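Local coordinates for Lactamase_B domain-containing protein (PDB 6XFR), which probably hydrolyses the ring of beta-lactam antibiotics to substituted beta-amino acids, as a zinc-dependent class B1 metallo-beta-lactamase, at residues I19-K24 with P32-I37. Sequence-based numbering, arbitrary orientation.
Sequences IHTSYK and PSHGLI
The beta hairpin of strands 17-25 and 30-40, part of the N-terminal sheet of the metallo-beta-lactamase fold, brings H20 against G35 and T21 against H34. Its antiparallel ladder alternates regularly: H20 with G35 and S22 with S33 are hydrogen-bonded pairs, whereas I19 with L36, T21 with H34 and Y23 with P32 are non-hydrogen-bonded pairs. Both bonds of the S22/S33 pair, S22 N to S33 O and S33 N to S22 O, measure 2.8 Å. The H20/G35 pair is less even: the bond from H20 N to G35 O is bent, with an N-H...O angle of 137°.

A glycine partner lets the H20 ring fold across the neighbouring strand. With CG placed between the backbone N and the carbonyl carbon (chi1 61°), the imidazole lays one face over G35 CA, 3.4 Å from the ring centroid, in a CH-pi contact. Water 1 lies in the plane of this ring and joins H20 ND1, S22 OG and S33 O; S22 OG is also hydrogen-bonded to W51 N.

On the other face of the sheet, the side chain of T21 supplies a bond of its own: OG1 approaches the edge of the H34 imidazole in its plane and hydrogen-bonds ND1 of H34. T21 CG2 rests against P32 CB, which the Y23 ring meets obliquely through CE2 at 3.8 Å. Farther along, I19 CG1 packs on L36 CD2.

Beside the zinc site, P32 O accepts a hydrogen bond from the zinc ligand H202, while S33 OG pairs with K83 NZ. The hairpin thus borders the dinuclear zinc centre characteristic of B1 metallo-beta-lactamases.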
loop_
_atom_site.group_PDB
_atom_site.type_symbol
_atom_site.label_atom_id
_atom_site.label_comp_id
_atom_site.label_asym_id
_atom_site.label_seq_id
_atom_site.Cartn_x
_atom_site.Cartn_y
_atom_site.Cartn_z
ATOM N N ILE B 19 1.488 -4.345 -8.467
ATOM C CA ILE B 19 0.044 -4.255 -8.588
ATOM C C ILE B 19 -0.238 -3.463 -9.846
ATOM O O ILE B 19 0.267 -2.346 -9.993
ATOM C CB ILE B 19 -0.612 -3.590 -7.372
ATOM C CG1 ILE B 19 -0.529 -4.522 -6.152
ATOM C CG2 ILE B 19 -2.062 -3.266 -7.672
ATOM C CD1 ILE B 19 -0.665 -3.795 -4.831
ATOM N N HIS B 20 -0.991 -4.059 -10.774
ATOM C CA HIS B 20 -1.491 -3.328 -11.922
ATOM C C HIS B 20 -2.886 -2.824 -11.593
ATOM O O HIS B 20 -3.655 -3.511 -10.900
ATOM C CB HIS B 20 -1.482 -4.184 -13.207
ATOM C CG HIS B 20 -2.325 -5.433 -13.164
ATOM N ND1 HIS B 20 -3.675 -5.436 -13.461
ATOM C CD2 HIS B 20 -1.990 -6.729 -12.930
ATOM C CE1 HIS B 20 -4.141 -6.671 -13.361
ATOM N NE2 HIS B 20 -3.142 -7.476 -13.043
ATOM N N THR B 21 -3.184 -1.594 -12.036
ATOM C CA THR B 21 -4.464 -0.957 -11.737
ATOM C C THR B 21 -5.049 -0.454 -13.042
ATOM O O THR B 21 -4.418 0.333 -13.753
ATOM C CB THR B 21 -4.366 0.184 -10.704
ATOM O OG1 THR B 21 -3.916 -0.336 -9.450
ATOM C CG2 THR B 21 -5.743 0.804 -10.466
ATOM N N SER B 22 -6.241 -0.945 -13.358
ATOM C CA SER B 22 -7.039 -0.516 -14.496
ATOM C C SER B 22 -8.042 0.524 -14.018
ATOM O O SER B 22 -8.506 0.489 -12.875
ATOM C CB SER B 22 -7.789 -1.714 -15.110
ATOM O OG SER B 22 -6.989 -2.532 -15.949
ATOM N N TYR B 23 -8.403 1.438 -14.900
ATOM C CA TYR B 23 -9.366 2.449 -14.502
ATOM C C TYR B 23 -10.564 2.402 -15.431
ATOM O O TYR B 23 -10.463 2.007 -16.596
ATOM C CB TYR B 23 -8.738 3.867 -14.465
ATOM C CG TYR B 23 -7.604 3.985 -13.460
ATOM C CD1 TYR B 23 -6.280 4.017 -13.882
ATOM C CD2 TYR B 23 -7.852 4.010 -12.094
ATOM C CE1 TYR B 23 -5.229 4.090 -12.977
ATOM C CE2 TYR B 23 -6.810 4.078 -11.175
ATOM C CZ TYR B 23 -5.496 4.121 -11.622
ATOM O OH TYR B 23 -4.449 4.212 -10.720
ATOM N N LYS B 24 -11.699 2.806 -14.875
ATOM C CA LYS B 24 -12.934 3.032 -15.598
ATOM C C LYS B 24 -13.708 4.056 -14.800
ATOM O O LYS B 24 -13.839 3.915 -13.583
ATOM C CB LYS B 24 -13.760 1.759 -15.714
ATOM C CG LYS B 24 -13.207 0.778 -16.671
ATOM C CD LYS B 24 -14.313 0.071 -17.396
ATOM C CE LYS B 24 -13.690 -0.924 -18.330
ATOM N NZ LYS B 24 -12.229 -0.635 -18.484
ATOM N N PRO B 32 -10.889 1.998 -9.700
ATOM C CA PRO B 32 -9.750 1.144 -10.044
ATOM C C PRO B 32 -10.076 -0.345 -9.943
ATOM O O PRO B 32 -10.997 -0.772 -9.240
ATOM C CB PRO B 32 -8.693 1.548 -9.004
ATOM C CG PRO B 32 -9.517 1.896 -7.784
ATOM C CD PRO B 32 -10.824 2.488 -8.311
ATOM N N SER B 33 -9.288 -1.135 -10.672
ATOM C CA SER B 33 -9.275 -2.584 -10.550
ATOM C C SER B 33 -7.828 -3.044 -10.429
ATOM O O SER B 33 -6.983 -2.682 -11.261
ATOM C CB SER B 33 -9.964 -3.256 -11.741
ATOM O OG SER B 33 -10.557 -4.476 -11.310
ATOM N N HIS B 34 -7.534 -3.780 -9.365
ATOM C CA HIS B 34 -6.170 -4.195 -9.075
ATOM C C HIS B 34 -5.970 -5.658 -9.452
ATOM O O HIS B 34 -6.856 -6.498 -9.241
ATOM C CB HIS B 34 -5.835 -3.974 -7.597
ATOM C CG HIS B 34 -6.023 -2.564 -7.153
ATOM N ND1 HIS B 34 -5.447 -1.498 -7.813
ATOM C CD2 HIS B 34 -6.724 -2.032 -6.125
ATOM C CE1 HIS B 34 -5.786 -0.370 -7.211
ATOM N NE2 HIS B 34 -6.559 -0.666 -6.182
ATOM N N GLY B 35 -4.816 -5.941 -10.068
ATOM C CA GLY B 35 -4.295 -7.289 -10.172
ATOM C C GLY B 35 -2.850 -7.301 -9.700
ATOM O O GLY B 35 -2.303 -6.270 -9.306
ATOM N N LEU B 36 -2.236 -8.481 -9.772
ATOM C CA LEU B 36 -0.821 -8.643 -9.454
ATOM C C LEU B 36 -0.036 -9.055 -10.689
ATOM O O LEU B 36 -0.543 -9.756 -11.577
ATOM C CB LEU B 36 -0.585 -9.711 -8.396
ATOM C CG LEU B 36 -0.981 -9.465 -6.957
ATOM C CD1 LEU B 36 -0.398 -10.594 -6.079
ATOM C CD2 LEU B 36 -0.476 -8.107 -6.533
ATOM N N ILE B 37 1.219 -8.618 -10.717
ATOM C CA ILE B 37 2.255 -9.204 -11.562
ATOM C C ILE B 37 3.327 -9.723 -10.626
ATOM O O ILE B 37 3.682 -9.047 -9.659
ATOM C CB ILE B 37 2.856 -8.194 -12.553
ATOM C CG1 ILE B 37 1.792 -7.222 -13.058
ATOM C CG2 ILE B 37 3.584 -8.927 -13.678
ATOM C CD1 ILE B 37 2.351 -6.117 -13.881
HETATM O O HOH W 1 -6.060 -3.947 -13.707
#